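Local coordinates for syndapin (Drosophila melanogaster, PDB 3I2W), which forms homodimers that bind membrane phospholipids through an F-BAR domain, the part described here, and probably regulates endocytosis and the internalisation of plasma membrane proteins, at residues Lys125-Trp130 / Ser205-Asp210; Leu134-Lys139 / Ile197-Lys202; Asp19-Cys24 / Tyr106-Met111; Ser146-Glu151 / Asp184-Cys189. One frame throughout, in Å; residues are numbered along the deposited sequence.

Interaction 1: Lys125-Trp130 / Ser205-Asp210; sequences KAQKPW and SVYIED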
loop_
_atom_site.group_PDB
_atom_site.type_symbol
_atom_site.label_atom_id
_atom_site.label_comp_id
_atom_site.label_asym_id
_atom_site.label_seq_id
_atom_site.Cartn_x
_atom_site.Cartn_y
_atom_site.Cartn_z
ATOM N N LYS B 125 35.909 -34.510 -3.479
ATOM C CA LYS B 125 36.413 -35.825 -3.130
ATOM C C LYS B 125 35.886 -36.832 -4.139
ATOM O O LYS B 125 36.608 -37.529 -4.804
ATOM C CB LYS B 125 35.900 -36.163 -1.773
ATOM C CG LYS B 125 36.958 -36.753 -0.855
ATOM C CD LYS B 125 36.316 -37.582 0.259
ATOM C CE LYS B 125 35.329 -38.540 -0.365
ATOM N NZ LYS B 125 35.167 -39.645 0.568
ATOM N N ALA B 126 34.590 -36.882 -4.276
ATOM C CA ALA B 126 33.990 -37.611 -5.343
ATOM C C ALA B 126 34.650 -37.448 -6.719
ATOM O O ALA B 126 34.519 -38.329 -7.522
ATOM C CB ALA B 126 32.553 -37.219 -5.416
ATOM N N GLN B 127 35.319 -36.335 -7.038
ATOM C CA GLN B 127 35.751 -36.107 -8.427
ATOM C C GLN B 127 37.243 -36.341 -8.558
ATOM O O GLN B 127 37.742 -36.590 -9.665
ATOM C CB GLN B 127 35.410 -34.690 -8.859
ATOM C CG GLN B 127 35.532 -34.426 -10.328
ATOM C CD GLN B 127 35.125 -33.021 -10.709
ATOM O OE1 GLN B 127 35.698 -32.007 -10.237
ATOM N NE2 GLN B 127 34.139 -32.939 -11.615
ATOM N N LYS B 128 37.955 -36.298 -7.434
ATOM C CA LYS B 128 39.404 -36.373 -7.435
ATOM C C LYS B 128 39.997 -37.537 -8.282
ATOM O O LYS B 128 40.676 -37.265 -9.268
ATOM C CB LYS B 128 39.935 -36.355 -6.024
ATOM C CG LYS B 128 41.404 -36.264 -5.968
ATOM C CD LYS B 128 41.894 -36.365 -4.556
ATOM C CE LYS B 128 42.936 -35.270 -4.345
ATOM N NZ LYS B 128 43.836 -35.515 -3.154
ATOM N N PRO B 129 39.700 -38.822 -7.943
ATOM C CA PRO B 129 40.139 -39.944 -8.792
ATOM C C PRO B 129 40.066 -39.700 -10.288
ATOM O O PRO B 129 41.059 -39.862 -11.008
ATOM C CB PRO B 129 39.149 -41.042 -8.427
ATOM C CG PRO B 129 38.969 -40.852 -7.025
ATOM C CD PRO B 129 38.920 -39.338 -6.804
ATOM N N TRP B 130 38.896 -39.323 -10.753
ATOM C CA TRP B 130 38.662 -39.169 -12.166
ATOM C C TRP B 130 39.388 -37.908 -12.673
ATOM O O TRP B 130 39.767 -37.795 -13.830
ATOM C CB TRP B 130 37.168 -39.065 -12.334
ATOM C CG TRP B 130 36.695 -38.998 -13.668
ATOM C CD1 TRP B 130 36.326 -40.052 -14.451
ATOM C CD2 TRP B 130 36.425 -37.831 -14.414
ATOM N NE1 TRP B 130 35.880 -39.599 -15.682
ATOM C CE2 TRP B 130 35.921 -38.233 -15.667
ATOM C CE3 TRP B 130 36.564 -36.483 -14.157
ATOM C CZ2 TRP B 130 35.547 -37.331 -16.650
ATOM C CZ3 TRP B 130 36.205 -35.558 -15.176
ATOM C CH2 TRP B 130 35.703 -35.994 -16.385
ATOM N N SER B 205 32.017 -45.086 -14.714
ATOM C CA SER B 205 30.753 -45.370 -14.175
ATOM C C SER B 205 30.888 -45.222 -12.672
ATOM O O SER B 205 29.973 -44.745 -12.013
ATOM C CB SER B 205 30.313 -46.721 -14.643
ATOM O OG SER B 205 31.008 -47.641 -13.895
ATOM N N VAL B 206 32.033 -45.566 -12.119
ATOM C CA VAL B 206 32.234 -45.307 -10.696
ATOM C C VAL B 206 32.098 -43.821 -10.389
ATOM O O VAL B 206 31.511 -43.457 -9.362
ATOM C CB VAL B 206 33.591 -45.791 -10.234
ATOM C CG1 VAL B 206 33.958 -45.241 -8.800
ATOM C CG2 VAL B 206 33.618 -47.310 -10.292
ATOM N N TYR B 207 32.678 -42.983 -11.261
ATOM C CA TYR B 207 32.595 -41.531 -11.217
ATOM C C TYR B 207 31.132 -41.140 -11.236
ATOM O O TYR B 207 30.652 -40.526 -10.314
ATOM C CB TYR B 207 33.305 -40.949 -12.442
ATOM C CG TYR B 207 33.251 -39.429 -12.643
ATOM C CD1 TYR B 207 33.450 -38.564 -11.591
ATOM C CD2 TYR B 207 33.087 -38.888 -13.904
ATOM C CE1 TYR B 207 33.425 -37.203 -11.766
ATOM C CE2 TYR B 207 33.084 -37.530 -14.085
ATOM C CZ TYR B 207 33.240 -36.686 -13.010
ATOM O OH TYR B 207 33.198 -35.296 -13.154
ATOM N N ILE B 208 30.417 -41.504 -12.283
ATOM C CA ILE B 208 28.999 -41.253 -12.357
ATOM C C ILE B 208 28.278 -41.608 -11.054
ATOM O O ILE B 208 27.596 -40.772 -10.502
ATOM C CB ILE B 208 28.400 -41.892 -13.610
ATOM C CG1 ILE B 208 29.235 -41.384 -14.792
ATOM C CG2 ILE B 208 26.938 -41.545 -13.779
ATOM C CD1 ILE B 208 28.755 -41.762 -16.198
ATOM N N GLU B 209 28.458 -42.796 -10.518
ATOM C CA GLU B 209 27.758 -43.118 -9.303
ATOM C C GLU B 209 28.043 -42.120 -8.224
ATOM O O GLU B 209 27.140 -41.555 -7.632
ATOM C CB GLU B 209 28.224 -44.422 -8.782
ATOM C CG GLU B 209 27.244 -45.545 -8.884
ATOM C CD GLU B 209 27.722 -46.686 -7.973
ATOM O OE1 GLU B 209 26.953 -47.067 -7.049
ATOM O OE2 GLU B 209 28.896 -47.153 -8.156
ATOM N N ASP B 210 29.317 -41.932 -7.946
ATOM C CA ASP B 210 29.763 -40.941 -6.981
ATOM C C ASP B 210 29.163 -39.534 -7.154
ATOM O O ASP B 210 28.522 -39.001 -6.242
ATOM C CB ASP B 210 31.280 -40.901 -6.960
ATOM C CG ASP B 210 31.880 -42.188 -6.416
ATOM O OD1 ASP B 210 31.084 -43.031 -5.962
ATOM O OD2 ASP B 210 33.130 -42.344 -6.421
#
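W130 and Y207 lie face on face. The centroid of the five-membered indole ring is 3.7 Å from that of the phenol, their planes are 13° from parallel, and Y207 CE2 stands over the centre of the W130 ring. On the stacked face of Y207, W130 CD2 falls toward the rim, and W130 CB adds a CH-pi contact 4.1 Å from the Y207 ring centroid. The backbone oxygen A126 O approaches the edge of the phenol, near its plane, at 4.2 Å from Y207 CD1. This stack joins two long antiparallel helices of the F-BAR domain, 114-159 and 169-240, whose axes here come within 9.2 Å at 168°. Q127, extended beyond CG, runs alongside Y207 and donates from NE2 to Y207 OH (3.0 Å) in a nearly straight bond, the oxygen lying close to the plane of the amide. The same hydroxyl is bonded to W5 O and so has two polar partners, while the stack on W130 bears on how the ring is turned; W130 NE1 is held by N204 OD1. Farther along, A126 CB meets D210 CB at 4.2 Å. W283 of the second subunit packs against both W130 and Y207.

Interaction 2: Leu134-Lys139 / Ile197-Lys202; sequences LAKVEK and IAEITK
V137 puts CG1 opposite its backbone N (chi1 161°), which leaves CG2 beside that N and opposite the carbonyl carbon, and this second methyl is the branch that reaches I197 and I200. I200 carries CG1 opposite its backbone N (chi1 -175°), which points the CG1 branch toward helix 134-139, where its CD1 meets the main chain of L134, and leaves CG2 for the valine. The branching of I200 therefore serves two residues a turn apart on the facing helix: I200 CD1 lies 3.6 Å from L134 N, and I200 CG2 lies 3.9 Å from V137 CG2, the two side chains crossing at about a right angle. The same valine methyl also rests against I197, with V137 CG2 3.7 Å from I197 N and 4.0 Å from I197 CG1. At the margin, the K136 chain passes E199, its CD 4.3 Å from E199 OE1. The amine stays farther off, so any attraction between these opposite charges is probably weak. Within the second helix T201 OG1 donates to I197 O at 2.6 Å from above the carbonyl plane, and T201 N reaches that oxygen from the other face. P284 of the second subunit packs on L134 and I200. Apolar branches meeting between antiparallel helices that cross at -159°, with axes 9.2 Å apart, are consistent with the gently left-handed coiled-coil packing of an F-BAR arm.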
loop_
_atom_site.group_PDB
_atom_site.type_symbol
_atom_site.label_atom_id
_atom_site.label_comp_id
_atom_site.label_asym_id
_atom_site.label_seq_id
_atom_site.Cartn_x
_atom_site.Cartn_y
_atom_site.Cartn_z
ATOM N N LEU B 134 41.769 -37.979 -15.776
ATOM C CA LEU B 134 41.657 -36.962 -16.822
ATOM C C LEU B 134 43.008 -36.236 -17.126
ATOM O O LEU B 134 43.313 -35.945 -18.278
ATOM C CB LEU B 134 40.554 -35.962 -16.473
ATOM C CG LEU B 134 40.177 -35.007 -17.589
ATOM C CD1 LEU B 134 39.308 -35.668 -18.679
ATOM C CD2 LEU B 134 39.491 -33.848 -16.996
ATOM N N ALA B 135 43.773 -35.963 -16.067
ATOM C CA ALA B 135 45.063 -35.311 -16.137
ATOM C C ALA B 135 46.027 -36.175 -16.984
ATOM O O ALA B 135 46.558 -35.729 -18.003
ATOM C CB ALA B 135 45.614 -35.067 -14.716
ATOM N N LYS B 136 46.230 -37.409 -16.553
ATOM C CA LYS B 136 46.841 -38.412 -17.368
ATOM C C LYS B 136 46.348 -38.350 -18.801
ATOM O O LYS B 136 47.144 -38.124 -19.699
ATOM C CB LYS B 136 46.614 -39.771 -16.759
ATOM C CG LYS B 136 47.368 -39.951 -15.449
ATOM C CD LYS B 136 47.311 -41.424 -15.041
ATOM C CE LYS B 136 47.553 -41.659 -13.553
ATOM N NZ LYS B 136 48.914 -41.194 -13.183
ATOM N N VAL B 137 45.059 -38.483 -19.054
ATOM C CA VAL B 137 44.689 -38.494 -20.439
ATOM C C VAL B 137 45.252 -37.266 -21.079
ATOM O O VAL B 137 45.753 -37.334 -22.161
ATOM C CB VAL B 137 43.202 -38.648 -20.701
ATOM C CG1 VAL B 137 42.845 -38.191 -22.097
ATOM C CG2 VAL B 137 42.806 -40.085 -20.570
ATOM N N GLU B 138 45.246 -36.145 -20.386
ATOM C CA GLU B 138 45.673 -34.903 -21.010
ATOM C C GLU B 138 47.182 -34.778 -21.265
ATOM O O GLU B 138 47.562 -34.221 -22.277
ATOM C CB GLU B 138 45.106 -33.714 -20.254
ATOM C CG GLU B 138 43.573 -33.679 -20.270
ATOM C CD GLU B 138 42.949 -33.315 -21.633
ATOM O OE1 GLU B 138 41.942 -33.970 -22.055
ATOM O OE2 GLU B 138 43.450 -32.363 -22.275
ATOM N N LYS B 139 48.019 -35.299 -20.366
ATOM C CA LYS B 139 49.484 -35.393 -20.581
ATOM C C LYS B 139 49.761 -36.332 -21.753
ATOM O O LYS B 139 50.284 -35.913 -22.775
ATOM C CB LYS B 139 50.243 -35.914 -19.344
ATOM C CG LYS B 139 50.930 -34.855 -18.501
ATOM C CD LYS B 139 52.276 -34.318 -19.073
ATOM C CE LYS B 139 53.482 -35.298 -18.915
ATOM N NZ LYS B 139 53.189 -36.540 -18.119
ATOM N N ILE B 197 43.221 -43.487 -21.916
ATOM C CA ILE B 197 41.836 -43.499 -22.313
ATOM C C ILE B 197 41.081 -44.743 -21.833
ATOM O O ILE B 197 39.986 -44.661 -21.275
ATOM C CB ILE B 197 41.701 -43.329 -23.767
ATOM C CG1 ILE B 197 41.835 -41.837 -24.050
ATOM C CG2 ILE B 197 40.328 -43.754 -24.179
ATOM C CD1 ILE B 197 42.041 -41.466 -25.440
ATOM N N ALA B 198 41.674 -45.901 -22.029
ATOM C CA ALA B 198 41.090 -47.097 -21.520
ATOM C C ALA B 198 40.907 -47.025 -20.010
ATOM O O ALA B 198 39.935 -47.561 -19.510
ATOM C CB ALA B 198 41.967 -48.320 -21.909
ATOM N N GLU B 199 41.824 -46.394 -19.283
ATOM C CA GLU B 199 41.854 -46.559 -17.818
ATOM C C GLU B 199 40.732 -45.742 -17.178
ATOM O O GLU B 199 40.108 -46.153 -16.180
ATOM C CB GLU B 199 43.191 -46.108 -17.231
ATOM C CG GLU B 199 43.620 -46.862 -15.993
ATOM C CD GLU B 199 44.516 -46.017 -15.053
ATOM O OE1 GLU B 199 45.301 -45.184 -15.580
ATOM O OE2 GLU B 199 44.445 -46.177 -13.790
ATOM N N ILE B 200 40.531 -44.575 -17.783
ATOM C CA ILE B 200 39.520 -43.621 -17.432
ATOM C C ILE B 200 38.200 -44.214 -17.868
ATOM O O ILE B 200 37.269 -44.185 -17.070
ATOM C CB ILE B 200 39.777 -42.193 -18.051
ATOM C CG1 ILE B 200 38.762 -41.171 -17.583
ATOM C CG2 ILE B 200 39.639 -42.189 -19.528
ATOM C CD1 ILE B 200 39.214 -40.346 -16.477
ATOM N N THR B 201 38.113 -44.782 -19.082
ATOM C CA THR B 201 36.818 -45.316 -19.587
ATOM C C THR B 201 36.268 -46.380 -18.683
ATOM O O THR B 201 35.094 -46.645 -18.694
ATOM C CB THR B 201 36.821 -45.828 -21.055
ATOM O OG1 THR B 201 37.425 -44.849 -21.899
ATOM C CG2 THR B 201 35.398 -46.040 -21.575
ATOM N N LYS B 202 37.094 -46.943 -17.836
ATOM C CA LYS B 202 36.561 -47.961 -16.985
ATOM C C LYS B 202 36.162 -47.382 -15.635
ATOM O O LYS B 202 35.323 -47.966 -14.928
ATOM C CB LYS B 202 37.498 -49.190 -16.909
ATOM C CG LYS B 202 38.568 -49.149 -15.834
ATOM C CD LYS B 202 38.529 -50.474 -15.005
ATOM C CE LYS B 202 39.219 -51.668 -15.718
ATOM N NZ LYS B 202 40.711 -51.681 -15.514
#

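Interaction 3: Asp19-Cys24 / Tyr106-Met111; sequences DGYKLC and YHHTLM
A cluster of three aromatic rings, Y21, Y106 and H108, fastens helix 11-58 to the short connection that follows helix 63-105 and enters a small antiparallel hairpin. Y21 is the central member. The helix backbone sets its CB over the face of Y106: Y21 CB sits almost on the ring normal, 4.0 Å from the Y106 ring centroid, in a CH-pi contact. With CG opposite the backbone N (chi1 178°), the Y21 ring then runs on toward H108 and turns its edge toward the same tyrosine face in an offset edge-to-face pair, with centroids 5.9 Å apart and planes at 77°. H108 repeats the theme with the roles changed, presenting its edge to the face of Y21. Here the ring centroids are 5.1 Å apart, the planes meet at 73°, and the closest carbons, Y21 CE1 and H108 CE1, are separated by 3.5 Å. The phenol of Y106 also lies along the helix backbone. Its OH comes 3.5 Å from G20 C, where the glycine interposes no side chain, and Y106 CE2 lies 4.3 Å from C24 SG. H108 marks the outer, exposed end of the cluster, whereas Y106 and C24 are buried. Around these rings, W101 of helix 63-105 touches C24 and Y106, R225 of helix 169-240 packs on Y106, and I113 of strand 112-113 meets both tyrosines.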
loop_
_atom_site.group_PDB
_atom_site.type_symbol
_atom_site.label_atom_id
_atom_site.label_comp_id
_atom_site.label_asym_id
_atom_site.label_seq_id
_atom_site.Cartn_x
_atom_site.Cartn_y
_atom_site.Cartn_z
ATOM N N ASP B 19 22.680 -19.436 -2.848
ATOM C CA ASP B 19 21.603 -18.717 -3.374
ATOM C C ASP B 19 20.364 -18.980 -2.506
ATOM O O ASP B 19 19.509 -18.100 -2.336
ATOM C CB ASP B 19 21.402 -19.114 -4.830
ATOM C CG ASP B 19 22.497 -18.526 -5.773
ATOM O OD1 ASP B 19 23.212 -17.555 -5.388
ATOM O OD2 ASP B 19 22.652 -19.022 -6.922
ATOM N N GLY B 20 20.248 -20.153 -1.914
ATOM C CA GLY B 20 19.071 -20.398 -1.119
ATOM C C GLY B 20 19.047 -19.473 0.088
ATOM O O GLY B 20 18.008 -18.915 0.406
ATOM N N TYR B 21 20.183 -19.334 0.791
ATOM C CA TYR B 21 20.325 -18.313 1.828
ATOM C C TYR B 21 19.850 -16.946 1.304
ATOM O O TYR B 21 18.901 -16.395 1.852
ATOM C CB TYR B 21 21.749 -18.249 2.374
ATOM C CG TYR B 21 22.035 -17.182 3.420
ATOM C CD1 TYR B 21 21.769 -17.392 4.778
ATOM C CD2 TYR B 21 22.638 -15.977 3.068
ATOM C CE1 TYR B 21 22.062 -16.420 5.762
ATOM C CE2 TYR B 21 22.938 -15.017 4.021
ATOM C CZ TYR B 21 22.636 -15.251 5.379
ATOM O OH TYR B 21 22.930 -14.274 6.345
ATOM N N LYS B 22 20.480 -16.416 0.255
ATOM C CA LYS B 22 20.083 -15.113 -0.340
ATOM C C LYS B 22 18.592 -14.935 -0.573
ATOM O O LYS B 22 18.012 -13.886 -0.246
ATOM C CB LYS B 22 20.748 -14.952 -1.688
ATOM C CG LYS B 22 22.002 -14.183 -1.618
ATOM C CD LYS B 22 23.077 -14.704 -2.585
ATOM C CE LYS B 22 23.083 -13.991 -3.906
ATOM N NZ LYS B 22 24.473 -14.105 -4.283
ATOM N N LEU B 23 17.972 -15.951 -1.181
ATOM C CA LEU B 23 16.520 -15.931 -1.318
ATOM C C LEU B 23 15.789 -15.897 0.029
ATOM O O LEU B 23 14.787 -15.255 0.159
ATOM C CB LEU B 23 16.007 -17.054 -2.197
ATOM C CG LEU B 23 16.535 -17.139 -3.636
ATOM C CD1 LEU B 23 16.117 -18.477 -4.190
ATOM C CD2 LEU B 23 16.080 -16.034 -4.575
ATOM N N CYS B 24 16.282 -16.523 1.069
ATOM C CA CYS B 24 15.673 -16.185 2.346
ATOM C C CYS B 24 15.764 -14.715 2.660
ATOM O O CYS B 24 14.779 -14.126 2.995
ATOM C CB CYS B 24 16.261 -16.971 3.508
ATOM S SG CYS B 24 15.939 -18.731 3.344
ATOM N N TYR B 106 21.455 -22.839 7.688
ATOM C CA TYR B 106 22.668 -22.253 7.149
ATOM C C TYR B 106 23.503 -21.818 8.331
ATOM O O TYR B 106 23.015 -21.162 9.222
ATOM C CB TYR B 106 22.355 -21.083 6.200
ATOM C CG TYR B 106 21.447 -21.441 5.009
ATOM C CD1 TYR B 106 21.938 -22.121 3.910
ATOM C CD2 TYR B 106 20.094 -21.141 5.013
ATOM C CE1 TYR B 106 21.103 -22.476 2.815
ATOM C CE2 TYR B 106 19.255 -21.475 3.924
ATOM C CZ TYR B 106 19.781 -22.126 2.850
ATOM O OH TYR B 106 18.989 -22.461 1.823
ATOM N N HIS B 107 24.745 -22.259 8.390
ATOM C CA HIS B 107 25.612 -21.972 9.497
ATOM C C HIS B 107 26.770 -21.247 8.900
ATOM O O HIS B 107 27.005 -21.358 7.692
ATOM C CB HIS B 107 25.953 -23.269 10.195
ATOM C CG HIS B 107 24.728 -23.925 10.745
ATOM N ND1 HIS B 107 24.213 -23.609 11.989
ATOM C CD2 HIS B 107 23.822 -24.752 10.160
ATOM C CE1 HIS B 107 23.077 -24.259 12.169
ATOM N NE2 HIS B 107 22.820 -24.960 11.074
ATOM N N HIS B 108 27.435 -20.415 9.693
ATOM C CA HIS B 108 28.403 -19.515 9.095
ATOM C C HIS B 108 29.746 -19.728 9.707
ATOM O O HIS B 108 29.920 -19.374 10.847
ATOM C CB HIS B 108 27.988 -18.060 9.246
ATOM C CG HIS B 108 26.671 -17.750 8.639
ATOM N ND1 HIS B 108 26.552 -17.092 7.441
ATOM C CD2 HIS B 108 25.405 -17.961 9.081
ATOM C CE1 HIS B 108 25.268 -16.943 7.145
ATOM N NE2 HIS B 108 24.551 -17.460 8.129
ATOM N N THR B 109 30.679 -20.321 8.975
ATOM C CA THR B 109 32.013 -20.554 9.528
ATOM C C THR B 109 33.096 -20.102 8.591
ATOM O O THR B 109 32.978 -20.226 7.406
ATOM C CB THR B 109 32.368 -22.031 9.765
ATOM O OG1 THR B 109 31.378 -22.661 10.527
ATOM C CG2 THR B 109 33.509 -22.075 10.683
ATOM N N LEU B 110 34.192 -19.607 9.099
ATOM C CA LEU B 110 35.313 -19.506 8.179
ATOM C C LEU B 110 34.948 -18.757 6.917
ATOM O O LEU B 110 35.348 -19.181 5.821
ATOM C CB LEU B 110 35.871 -20.909 7.832
ATOM C CG LEU B 110 36.450 -21.623 9.069
ATOM C CD1 LEU B 110 36.441 -23.115 8.937
ATOM C CD2 LEU B 110 37.873 -21.124 9.380
HETATM N N MSE B 111 34.251 -17.628 7.089
HETATM C CA MSE B 111 33.773 -16.819 5.976
HETATM C C MSE B 111 33.107 -17.641 4.864
HETATM O O MSE B 111 33.178 -17.314 3.699
HETATM C CB MSE B 111 34.849 -15.898 5.447
HETATM C CG MSE B 111 35.123 -14.766 6.413
HETATM SE SE MSE B 111 36.551 -13.728 5.999
HETATM C CE MSE B 111 36.104 -12.851 4.557
#

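Interaction 4: Ser146-Glu151 / Asp184-Cys189; sequences SACKTE and DQVQKC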
loop_
_atom_site.group_PDB
_atom_site.type_symbol
_atom_site.label_atom_id
_atom_site.label_comp_id
_atom_site.label_asym_id
_atom_site.label_seq_id
_atom_site.Cartn_x
_atom_site.Cartn_y
_atom_site.Cartn_z
ATOM N N SER B 146 53.190 -34.109 -29.398
ATOM C CA SER B 146 54.475 -33.450 -29.590
ATOM C C SER B 146 55.516 -34.470 -30.032
ATOM O O SER B 146 56.507 -34.124 -30.661
ATOM C CB SER B 146 54.918 -32.628 -28.379
ATOM O OG SER B 146 55.328 -33.473 -27.344
ATOM N N ALA B 147 55.270 -35.735 -29.738
ATOM C CA ALA B 147 56.077 -36.781 -30.331
ATOM C C ALA B 147 55.760 -36.936 -31.813
ATOM O O ALA B 147 56.642 -37.258 -32.592
ATOM C CB ALA B 147 55.883 -38.088 -29.600
ATOM N N CYS B 148 54.511 -36.712 -32.208
ATOM C CA CYS B 148 54.139 -36.807 -33.618
ATOM C C CYS B 148 54.790 -35.688 -34.398
ATOM O O CYS B 148 55.313 -35.894 -35.503
ATOM C CB CYS B 148 52.630 -36.713 -33.789
ATOM S SG CYS B 148 51.758 -38.251 -33.568
ATOM N N LYS B 149 54.729 -34.499 -33.810
ATOM C CA LYS B 149 55.315 -33.327 -34.388
ATOM C C LYS B 149 56.813 -33.504 -34.533
ATOM O O LYS B 149 57.325 -33.297 -35.616
ATOM C CB LYS B 149 54.994 -32.089 -33.553
ATOM C CG LYS B 149 54.911 -30.791 -34.387
ATOM C CD LYS B 149 54.808 -29.522 -33.518
ATOM C CE LYS B 149 56.143 -29.196 -32.830
ATOM N NZ LYS B 149 56.258 -27.738 -32.502
ATOM N N THR B 150 57.512 -33.881 -33.468
ATOM C CA THR B 150 58.953 -34.091 -33.577
ATOM C C THR B 150 59.229 -34.973 -34.805
ATOM O O THR B 150 59.773 -34.520 -35.823
ATOM C CB THR B 150 59.591 -34.747 -32.319
ATOM O OG1 THR B 150 59.043 -34.180 -31.138
ATOM C CG2 THR B 150 61.094 -34.510 -32.295
ATOM N N GLU B 151 58.815 -36.225 -34.715
ATOM C CA GLU B 151 59.027 -37.190 -35.763
ATOM C C GLU B 151 58.784 -36.701 -37.188
ATOM O O GLU B 151 59.370 -37.232 -38.106
ATOM C CB GLU B 151 58.165 -38.407 -35.472
ATOM C CG GLU B 151 58.662 -39.703 -36.052
ATOM C CD GLU B 151 57.795 -40.182 -37.185
ATOM O OE1 GLU B 151 57.634 -39.427 -38.178
ATOM O OE2 GLU B 151 57.271 -41.317 -37.065
ATOM N N ASP B 184 60.187 -44.371 -32.257
ATOM C CA ASP B 184 59.951 -45.088 -31.010
ATOM C C ASP B 184 59.001 -44.253 -30.174
ATOM O O ASP B 184 58.123 -44.806 -29.527
ATOM C CB ASP B 184 61.216 -45.234 -30.174
ATOM C CG ASP B 184 62.268 -46.076 -30.834
ATOM O OD1 ASP B 184 61.908 -46.988 -31.620
ATOM O OD2 ASP B 184 63.473 -45.838 -30.542
ATOM N N GLN B 185 59.218 -42.932 -30.169
ATOM C CA GLN B 185 58.430 -41.989 -29.388
ATOM C C GLN B 185 56.958 -41.956 -29.815
ATOM O O GLN B 185 56.095 -42.175 -28.996
ATOM C CB GLN B 185 59.060 -40.586 -29.403
ATOM C CG GLN B 185 60.148 -40.382 -28.384
ATOM C CD GLN B 185 59.825 -41.075 -27.082
ATOM O OE1 GLN B 185 59.976 -42.295 -26.963
ATOM N NE2 GLN B 185 59.362 -40.306 -26.095
ATOM N N VAL B 186 56.680 -41.714 -31.093
ATOM C CA VAL B 186 55.330 -41.860 -31.621
ATOM C C VAL B 186 54.598 -43.135 -31.155
ATOM O O VAL B 186 53.376 -43.119 -30.930
ATOM C CB VAL B 186 55.324 -41.789 -33.140
ATOM C CG1 VAL B 186 53.980 -42.297 -33.728
ATOM C CG2 VAL B 186 55.583 -40.373 -33.556
ATOM N N GLN B 187 55.343 -44.222 -31.008
ATOM C CA GLN B 187 54.735 -45.461 -30.637
ATOM C C GLN B 187 54.558 -45.471 -29.152
ATOM O O GLN B 187 53.459 -45.419 -28.699
ATOM C CB GLN B 187 55.509 -46.694 -31.150
ATOM C CG GLN B 187 54.634 -47.951 -31.190
ATOM C CD GLN B 187 53.160 -47.593 -31.489
ATOM O OE1 GLN B 187 52.271 -47.730 -30.624
ATOM N NE2 GLN B 187 52.912 -47.071 -32.703
ATOM N N LYS B 188 55.639 -45.526 -28.398
ATOM C CA LYS B 188 55.552 -45.489 -26.953
ATOM C C LYS B 188 54.354 -44.599 -26.489
ATOM O O LYS B 188 53.497 -45.033 -25.706
ATOM C CB LYS B 188 56.882 -45.013 -26.339
ATOM C CG LYS B 188 57.165 -45.613 -24.948
ATOM C CD LYS B 188 58.251 -44.860 -24.128
ATOM C CE LYS B 188 58.454 -45.538 -22.746
ATOM N NZ LYS B 188 59.221 -44.713 -21.755
ATOM N N CYS B 189 54.303 -43.376 -27.009
ATOM C CA CYS B 189 53.242 -42.422 -26.744
ATOM C C CYS B 189 51.842 -42.792 -27.161
ATOM O O CYS B 189 50.937 -42.592 -26.358
ATOM C CB CYS B 189 53.583 -41.105 -27.387
ATOM S SG CYS B 189 54.770 -40.363 -26.386
#
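A147 and V186 form the tight centre of this contact, their CA atoms 5.3 Å apart. The methyl A147 CB faces the backbone of the opposing helix and meets Q185 CB at 4.0 Å and C189 SG at 4.1 Å. V186 answers from the second helix: its CG1 stands opposite the backbone N (chi1 165°), which places CG2 beside that N and directs this methyl toward A147 O and the carbons around it. V186 CG2 lies 3.8 Å from C148 CA and, crossing E151 at about a right angle, also 3.8 Å from E151 CB. C148 is buried further by Y289 of the second subunit. The opposite character appears at the margins. Q185 starts toward the first helix, but its chain bends at chi2 and takes the amide away, so its aliphatic root alone does the touching. On the exposed flank, T150 turns its hydroxyl back to its own helix: T150 OG1 donates to S146 O at 2.6 Å, tilted modestly from the carbonyl plane, and T150 N shares that acceptor. No hydrogen bond or salt bridge passes between the two segments. The contact thus appears to rest on close van der Waals fitting of small groups, consistent with antiparallel axes 8.4 Å apart that cross at -163°, while the threonine hydroxyl is satisfied within its own helix.

In the fold
Interactions 1, 2 and 4 join the same antiparallel helices, 114-159 and 169-240, at successive levels and are nested along the chain. Interaction 3 closes earlier and, nearer the chain's centre, ties helix 11-58 to the hairpin. The first two adjoin through W130 NE1 and I200 CD1, 3.5 Å apart; interaction 4 lies with its centre about 18 Å from that of interaction 2, farther from the chain's centre. Chemistry changes along the arm: a buried aromatic stack with a hydrogen bond, then partly buried branched aliphatics, then small apolar groups. Interaction 3 is buried and aromatic like interaction 1, but uses edge-to-face rings without a cross-segment hydrogen bond. All four also approach the second subunit.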